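Local structure of putative phosphomannomutase (Thermus thermophilus, 1TUO) at residues V293-G305 and F370-A382. The protein probably interconverts sugar phosphates as a magnesium-dependent mutase of the phosphohexose mutase family, with phosphopentomutase activity its likely role. Sequence-based numbering, arbitrary orientation.
Sequences VTWLLDRLGERLG and FKEVEALTGLTHA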
ATOM      1  N   VAL A 293      -7.611   4.322  10.882  1.00 22.21           N
ATOM      2  CA  VAL A 293      -7.687   5.507  10.041  1.00 20.74           C
ATOM      3  C   VAL A 293      -8.406   6.655  10.753  1.00 20.54           C
ATOM      4  O   VAL A 293      -9.348   6.440  11.514  1.00 20.71           O
ATOM      5  CB  VAL A 293      -8.417   5.189   8.710  1.00 22.01           C
ATOM      6  CG1 VAL A 293      -8.703   6.469   7.942  1.00 20.51           C
ATOM      7  CG2 VAL A 293      -7.562   4.246   7.864  1.00 20.89           C
ATOM      8  N   THR A 294      -7.939   7.869  10.489  1.00 19.85           N
ATOM      9  CA  THR A 294      -8.478   9.099  11.066  1.00 19.46           C
ATOM     10  C   THR A 294      -9.996   9.179  11.041  1.00 21.02           C
ATOM     11  O   THR A 294     -10.627   8.769  10.066  1.00 20.20           O
ATOM     12  CB  THR A 294      -7.952  10.335  10.310  1.00 20.06           C
ATOM     13  OG1 THR A 294      -8.585  11.515  10.822  1.00 20.32           O
ATOM     14  CG2 THR A 294      -8.265  10.217   8.815  1.00 19.89           C
ATOM     15  N   TRP A 295     -10.583   9.722  12.103  1.00 21.46           N
ATOM     16  CA  TRP A 295     -12.030   9.863  12.130  1.00 24.51           C
ATOM     17  C   TRP A 295     -12.469  11.071  11.312  1.00 22.68           C
ATOM     18  O   TRP A 295     -13.658  11.375  11.244  1.00 22.23           O
ATOM     19  CB  TRP A 295     -12.562   9.977  13.562  1.00 29.80           C
ATOM     20  CG  TRP A 295     -11.859  10.967  14.426  1.00 35.78           C
ATOM     21  CD1 TRP A 295     -11.050  11.994  14.026  1.00 38.01           C
ATOM     22  CD2 TRP A 295     -11.921  11.035  15.852  1.00 40.30           C
ATOM     23  NE1 TRP A 295     -10.602  12.699  15.122  1.00 40.86           N
ATOM     24  CE2 TRP A 295     -11.124  12.130  16.256  1.00 41.13           C
ATOM     25  CE3 TRP A 295     -12.576  10.276  16.832  1.00 41.56           C
ATOM     26  CZ2 TRP A 295     -10.965  12.483  17.596  1.00 42.78           C
ATOM     27  CZ3 TRP A 295     -12.418  10.628  18.164  1.00 43.14           C
ATOM     28  CH2 TRP A 295     -11.618  11.722  18.533  1.00 42.92           C
ATOM     29  N   LEU A 296     -11.516  11.773  10.701  1.00 22.40           N
ATOM     30  CA  LEU A 296     -11.882  12.915   9.876  1.00 21.88           C
ATOM     31  C   LEU A 296     -12.596  12.376   8.639  1.00 21.35           C
ATOM     32  O   LEU A 296     -13.414  13.064   8.038  1.00 20.88           O
ATOM     33  CB  LEU A 296     -10.650  13.728   9.454  1.00 22.21           C
ATOM     34  CG  LEU A 296     -10.358  15.012  10.243  1.00 23.56           C
ATOM     35  CD1 LEU A 296      -9.815  14.658  11.623  1.00 24.19           C
ATOM     36  CD2 LEU A 296      -9.345  15.866   9.485  1.00 24.69           C
ATOM     37  N   LEU A 297     -12.287  11.142   8.250  1.00 20.84           N
ATOM     38  CA  LEU A 297     -12.950  10.578   7.076  1.00 20.84           C
ATOM     39  C   LEU A 297     -14.429  10.365   7.399  1.00 21.40           C
ATOM     40  O   LEU A 297     -15.305  10.693   6.589  1.00 21.55           O
ATOM     41  CB  LEU A 297     -12.308   9.251   6.657  1.00 20.20           C
ATOM     42  CG  LEU A 297     -12.894   8.614   5.390  1.00 22.16           C
ATOM     43  CD1 LEU A 297     -12.825   9.602   4.228  1.00 22.17           C
ATOM     44  CD2 LEU A 297     -12.121   7.349   5.060  1.00 22.36           C
ATOM     45  N   ASP A 298     -14.708   9.822   8.584  1.00 20.87           N
ATOM     46  CA  ASP A 298     -16.090   9.590   9.011  1.00 23.01           C
ATOM     47  C   ASP A 298     -16.838  10.921   9.027  1.00 21.76           C
ATOM     48  O   ASP A 298     -17.963  11.019   8.533  1.00 22.06           O
ATOM     49  CB  ASP A 298     -16.141   8.994  10.424  1.00 24.42           C
ATOM     50  CG  ASP A 298     -15.288   7.753  10.572  1.00 27.69           C
ATOM     51  OD1 ASP A 298     -15.836   6.702  10.960  1.00 27.25           O
ATOM     52  OD2 ASP A 298     -14.070   7.831  10.309  1.00 28.88           O
ATOM     53  N   ARG A 299     -16.203  11.942   9.601  1.00 21.99           N
ATOM     54  CA  ARG A 299     -16.809  13.271   9.688  1.00 22.71           C
ATOM     55  C   ARG A 299     -17.041  13.862   8.300  1.00 23.05           C
ATOM     56  O   ARG A 299     -18.091  14.453   8.040  1.00 22.71           O
ATOM     57  CB  ARG A 299     -15.922  14.211  10.524  1.00 24.62           C
ATOM     58  CG  ARG A 299     -16.424  15.663  10.622  1.00 26.30           C
ATOM     59  CD  ARG A 299     -17.822  15.762  11.229  1.00 29.72           C
ATOM     60  NE  ARG A 299     -17.844  15.489  12.666  1.00 32.50           N
ATOM     61  CZ  ARG A 299     -17.454  16.346  13.606  1.00 33.28           C
ATOM     62  NH1 ARG A 299     -17.003  17.552  13.274  1.00 33.20           N
ATOM     63  NH2 ARG A 299     -17.520  15.999  14.887  1.00 33.02           N
ATOM     64  N   LEU A 300     -16.072  13.698   7.402  1.00 23.33           N
ATOM     65  CA  LEU A 300     -16.223  14.233   6.052  1.00 24.72           C
ATOM     66  C   LEU A 300     -17.445  13.591   5.397  1.00 24.81           C
ATOM     67  O   LEU A 300     -18.238  14.264   4.733  1.00 24.99           O
ATOM     68  CB  LEU A 300     -14.970  13.947   5.217  1.00 25.40           C
ATOM     69  CG  LEU A 300     -14.866  14.642   3.857  1.00 27.34           C
ATOM     70  CD1 LEU A 300     -14.746  16.153   4.055  1.00 26.39           C
ATOM     71  CD2 LEU A 300     -13.650  14.116   3.101  1.00 28.09           C
ATOM     72  N   GLY A 301     -17.596  12.287   5.604  1.00 24.41           N
ATOM     73  CA  GLY A 301     -18.720  11.569   5.037  1.00 25.47           C
ATOM     74  C   GLY A 301     -20.063  12.021   5.581  1.00 25.91           C
ATOM     75  O   GLY A 301     -21.040  12.097   4.839  1.00 24.82           O
ATOM     76  N   GLU A 302     -20.131  12.316   6.875  1.00 26.56           N
ATOM     77  CA  GLU A 302     -21.392  12.763   7.451  1.00 28.45           C
ATOM     78  C   GLU A 302     -21.687  14.197   7.013  1.00 28.70           C
ATOM     79  O   GLU A 302     -22.843  14.558   6.758  1.00 28.90           O
ATOM     80  CB  GLU A 302     -21.355  12.673   8.983  1.00 31.20           C
ATOM     81  CG  GLU A 302     -20.546  13.757   9.672  1.00 36.34           C
ATOM     82  CD  GLU A 302     -20.530  13.598  11.186  1.00 38.78           C
ATOM     83  OE1 GLU A 302     -19.983  12.580  11.667  1.00 38.27           O
ATOM     84  OE2 GLU A 302     -21.068  14.487  11.888  1.00 38.80           O
ATOM     85  N   ARG A 303     -20.638  15.008   6.907  1.00 27.91           N
ATOM     86  CA  ARG A 303     -20.776  16.410   6.510  1.00 28.86           C
ATOM     87  C   ARG A 303     -21.166  16.598   5.044  1.00 29.57           C
ATOM     88  O   ARG A 303     -22.065  17.385   4.732  1.00 29.26           O
ATOM     89  CB  ARG A 303     -19.465  17.172   6.772  1.00 28.79           C
ATOM     90  CG  ARG A 303     -19.207  17.583   8.228  1.00 28.91           C
ATOM     91  CD  ARG A 303     -19.918  18.886   8.579  1.00 28.94           C
ATOM     92  NE  ARG A 303     -19.762  19.271   9.983  1.00 28.71           N
ATOM     93  CZ  ARG A 303     -18.917  20.197  10.432  1.00 28.13           C
ATOM     94  NH1 ARG A 303     -18.119  20.855   9.596  1.00 26.21           N
ATOM     95  NH2 ARG A 303     -18.889  20.490  11.729  1.00 27.22           N
ATOM     96  N   LEU A 304     -20.499  15.873   4.149  1.00 29.33           N
ATOM     97  CA  LEU A 304     -20.761  16.009   2.716  1.00 29.08           C
ATOM     98  C   LEU A 304     -21.773  15.046   2.102  1.00 29.30           C
ATOM     99  O   LEU A 304     -22.289  15.306   1.010  1.00 28.19           O
ATOM    100  CB  LEU A 304     -19.446  15.929   1.940  1.00 28.83           C
ATOM    101  CG  LEU A 304     -18.414  16.997   2.315  1.00 29.96           C
ATOM    102  CD1 LEU A 304     -17.207  16.866   1.408  1.00 30.46           C
ATOM    103  CD2 LEU A 304     -19.027  18.392   2.192  1.00 30.82           C
ATOM    104  N   GLY A 305     -22.042  13.931   2.772  1.00 28.62           N
ATOM    105  CA  GLY A 305     -23.027  13.003   2.246  1.00 29.32           C
ATOM    106  C   GLY A 305     -22.615  11.677   1.627  1.00 28.71           C
ATOM    107  O   GLY A 305     -23.162  11.294   0.590  1.00 29.78           O
ATOM    108  N   PHE A 370      -5.749  20.046   2.395  1.00 21.96           N
ATOM    109  CA  PHE A 370      -6.062  19.442   3.674  1.00 21.06           C
ATOM    110  C   PHE A 370      -6.685  20.462   4.625  1.00 21.89           C
ATOM    111  O   PHE A 370      -7.532  20.106   5.440  1.00 23.60           O
ATOM    112  CB  PHE A 370      -4.824  18.817   4.315  1.00 21.00           C
ATOM    113  CG  PHE A 370      -5.141  18.046   5.560  1.00 19.22           C
ATOM    114  CD1 PHE A 370      -5.941  16.908   5.497  1.00 20.95           C
ATOM    115  CD2 PHE A 370      -4.717  18.501   6.803  1.00 19.52           C
ATOM    116  CE1 PHE A 370      -6.321  16.238   6.653  1.00 21.77           C
ATOM    117  CE2 PHE A 370      -5.089  17.842   7.966  1.00 20.25           C
ATOM    118  CZ  PHE A 370      -5.893  16.710   7.895  1.00 20.83           C
ATOM    119  N   LYS A 371      -6.275  21.725   4.516  1.00 21.76           N
ATOM    120  CA  LYS A 371      -6.833  22.781   5.364  1.00 23.48           C
ATOM    121  C   LYS A 371      -8.329  22.874   5.070  1.00 22.98           C
ATOM    122  O   LYS A 371      -9.131  23.175   5.953  1.00 22.46           O
ATOM    123  CB  LYS A 371      -6.169  24.125   5.056  1.00 24.26           C
ATOM    124  CG  LYS A 371      -4.680  24.180   5.355  1.00 29.78           C
ATOM    125  CD  LYS A 371      -4.392  24.092   6.840  1.00 32.69           C
ATOM    126  CE  LYS A 371      -2.891  24.175   7.106  1.00 36.57           C
ATOM    127  NZ  LYS A 371      -2.568  24.144   8.564  1.00 38.47           N
ATOM    128  N   GLU A 372      -8.689  22.609   3.816  1.00 22.31           N
ATOM    129  CA  GLU A 372     -10.080  22.635   3.385  1.00 22.63           C
ATOM    130  C   GLU A 372     -10.791  21.425   3.989  1.00 22.20           C
ATOM    131  O   GLU A 372     -11.974  21.486   4.328  1.00 22.15           O
ATOM    132  CB  GLU A 372     -10.152  22.601   1.852  1.00 23.56           C
ATOM    133  CG  GLU A 372     -11.551  22.471   1.255  1.00 23.90           C
ATOM    134  CD  GLU A 372     -12.394  23.739   1.360  1.00 26.39           C
ATOM    135  OE1 GLU A 372     -11.830  24.851   1.473  1.00 27.07           O
ATOM    136  OE2 GLU A 372     -13.635  23.614   1.303  1.00 26.47           O
ATOM    137  N   VAL A 373     -10.070  20.316   4.123  1.00 21.33           N
ATOM    138  CA  VAL A 373     -10.656  19.134   4.736  1.00 20.77           C
ATOM    139  C   VAL A 373     -10.967  19.487   6.188  1.00 20.30           C
ATOM    140  O   VAL A 373     -12.038  19.173   6.698  1.00 21.65           O
ATOM    141  CB  VAL A 373      -9.681  17.931   4.717  1.00 19.81           C
ATOM    142  CG1 VAL A 373     -10.204  16.814   5.610  1.00 21.35           C
ATOM    143  CG2 VAL A 373      -9.513  17.423   3.289  1.00 20.58           C
ATOM    144  N   GLU A 374     -10.020  20.142   6.850  1.00 19.72           N
ATOM    145  CA  GLU A 374     -10.225  20.520   8.243  1.00 21.54           C
ATOM    146  C   GLU A 374     -11.385  21.503   8.396  1.00 21.49           C
ATOM    147  O   GLU A 374     -12.138  21.437   9.366  1.00 21.38           O
ATOM    148  CB  GLU A 374      -8.930  21.095   8.828  1.00 23.09           C
ATOM    149  CG  GLU A 374      -7.947  19.997   9.246  1.00 26.57           C
ATOM    150  CD  GLU A 374      -6.589  20.516   9.680  1.00 27.30           C
ATOM    151  OE1 GLU A 374      -5.995  19.907  10.597  1.00 30.47           O
ATOM    152  OE2 GLU A 374      -6.103  21.512   9.101  1.00 28.96           O
ATOM    153  N   ALA A 375     -11.540  22.398   7.425  1.00 22.73           N
ATOM    154  CA  ALA A 375     -12.627  23.375   7.472  1.00 21.68           C
ATOM    155  C   ALA A 375     -13.982  22.686   7.305  1.00 22.09           C
ATOM    156  O   ALA A 375     -14.923  22.955   8.051  1.00 23.39           O
ATOM    157  CB  ALA A 375     -12.439  24.426   6.376  1.00 21.58           C
ATOM    158  N   LEU A 376     -14.077  21.803   6.318  1.00 20.69           N
ATOM    159  CA  LEU A 376     -15.321  21.088   6.055  1.00 21.71           C
ATOM    160  C   LEU A 376     -15.714  20.105   7.159  1.00 21.70           C
ATOM    161  O   LEU A 376     -16.897  19.824   7.348  1.00 23.41           O
ATOM    162  CB  LEU A 376     -15.223  20.348   4.715  1.00 21.01           C
ATOM    163  CG  LEU A 376     -15.051  21.228   3.473  1.00 20.91           C
ATOM    164  CD1 LEU A 376     -14.844  20.348   2.237  1.00 22.37           C
ATOM    165  CD2 LEU A 376     -16.289  22.121   3.299  1.00 21.38           C
ATOM    166  N   THR A 377     -14.730  19.566   7.873  1.00 21.94           N
ATOM    167  CA  THR A 377     -15.017  18.614   8.950  1.00 21.42           C
ATOM    168  C   THR A 377     -15.150  19.315  10.293  1.00 22.81           C
ATOM    169  O   THR A 377     -15.792  18.797  11.207  1.00 23.61           O
ATOM    170  CB  THR A 377     -13.907  17.547   9.109  1.00 21.28           C
ATOM    171  OG1 THR A 377     -12.651  18.192   9.352  1.00 21.31           O
ATOM    172  CG2 THR A 377     -13.803  16.686   7.862  1.00 19.73           C
ATOM    173  N   GLY A 378     -14.530  20.484  10.408  1.00 22.66           N
ATOM    174  CA  GLY A 378     -14.575  21.231  11.651  1.00 23.18           C
ATOM    175  C   GLY A 378     -13.633  20.628  12.676  1.00 23.38           C
ATOM    176  O   GLY A 378     -13.741  20.896  13.872  1.00 22.78           O
ATOM    177  N   LEU A 379     -12.703  19.805  12.201  1.00 23.01           N
ATOM    178  CA  LEU A 379     -11.746  19.140  13.079  1.00 24.75           C
ATOM    179  C   LEU A 379     -10.303  19.406  12.675  1.00 25.67           C
ATOM    180  O   LEU A 379     -10.012  19.651  11.502  1.00 26.84           O
ATOM    181  CB  LEU A 379     -11.984  17.628  13.051  1.00 25.20           C
ATOM    182  CG  LEU A 379     -13.360  17.108  13.474  1.00 25.87           C
ATOM    183  CD1 LEU A 379     -13.452  15.617  13.168  1.00 26.57           C
ATOM    184  CD2 LEU A 379     -13.573  17.372  14.960  1.00 26.35           C
ATOM    185  N   THR A 380      -9.405  19.362  13.656  1.00 25.54           N
ATOM    186  CA  THR A 380      -7.980  19.544  13.414  1.00 27.44           C
ATOM    187  C   THR A 380      -7.375  18.151  13.579  1.00 26.69           C
ATOM    188  O   THR A 380      -7.858  17.356  14.385  1.00 27.23           O
ATOM    189  CB  THR A 380      -7.344  20.514  14.432  1.00 29.30           C
ATOM    190  OG1 THR A 380      -7.905  21.824  14.257  1.00 32.74           O
ATOM    191  CG2 THR A 380      -5.839  20.581  14.234  1.00 31.61           C
ATOM    192  N   HIS A 381      -6.321  17.861  12.825  1.00 26.88           N
ATOM    193  CA  HIS A 381      -5.694  16.546  12.856  1.00 25.59           C
ATOM    194  C   HIS A 381      -4.232  16.509  13.268  1.00 25.77           C
ATOM    195  O   HIS A 381      -3.423  17.316  12.814  1.00 26.49           O
ATOM    196  CB  HIS A 381      -5.820  15.893  11.473  1.00 25.06           C
ATOM    197  CG  HIS A 381      -4.995  14.653  11.309  1.00 24.47           C
ATOM    198  ND1 HIS A 381      -5.425  13.411  11.722  1.00 24.31           N
ATOM    199  CD2 HIS A 381      -3.755  14.471  10.796  1.00 24.67           C
ATOM    200  CE1 HIS A 381      -4.485  12.516  11.471  1.00 24.18           C
ATOM    201  NE2 HIS A 381      -3.460  13.134  10.910  1.00 23.58           N
ATOM    202  N   ALA A 382      -3.908  15.540  14.118  1.00 24.25           N
ATOM    203  CA  ALA A 382      -2.545  15.301  14.582  1.00 25.66           C
ATOM    204  C   ALA A 382      -2.495  13.800  14.838  1.00 24.67           C
ATOM    205  O   ALA A 382      -3.471  13.216  15.307  1.00 23.61           O
ATOM    206  CB  ALA A 382      -2.257  16.083  15.867  1.00 26.58           C
TER
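Leu300 and Thr377 mark the nearest backbone approach of two helices, 296-304 and 370-377, whose axes cross at 63° and come within 9.4 Å. One turn before Leu300, Leu296 enters as a knob among Phe370, Val373, Glu374 and Thr377, its CD2 lying 3.9 Å from Phe370 CZ, while its CD1 touches Leu379 CB as the two side chains pass in opposite directions. Thr377 CG2, anti to its own carbonyl carbon, packs against Leu296 O and Leu300 CD1; that rotation turns OG1 back to Val373 O. The same OG1 accepts from Leu379 N, an ST turn at the helix end.

Both helices belong to the alpha/beta/alpha domain III of the phosphohexose mutase fold, and the chain beyond Leu379 leads into the C-terminal domain, where Glu444 hydrogen-bonds both Thr294 OG1 and His381 ND1.

Two arginines illustrate how the last carbonyls of a helix, without helical donors of their own, can be met by cationic side chains, a pairing the partial negative charge of the helix end probably favours. Arg299, bent at chi2 and chi3, hydrogen-bonds through NH1 to Thr377 O (2.7 Å), almost in line with the carbonyl; Leu379 CD1 covers one guanidinium face, and NE forms a salt bridge with Glu302 OE2 (3.5 Å). Arg303 NH1 hydrogen-bonds to Leu376 O at 2.8 Å from above the carbonyl plane. A leucine in place of Arg299 would probably leave Thr377 O without this donor and Glu302 without its salt-bridge partner. Farther along, Leu304 CD1 touches Leu376 CD1 at 4.3 Å.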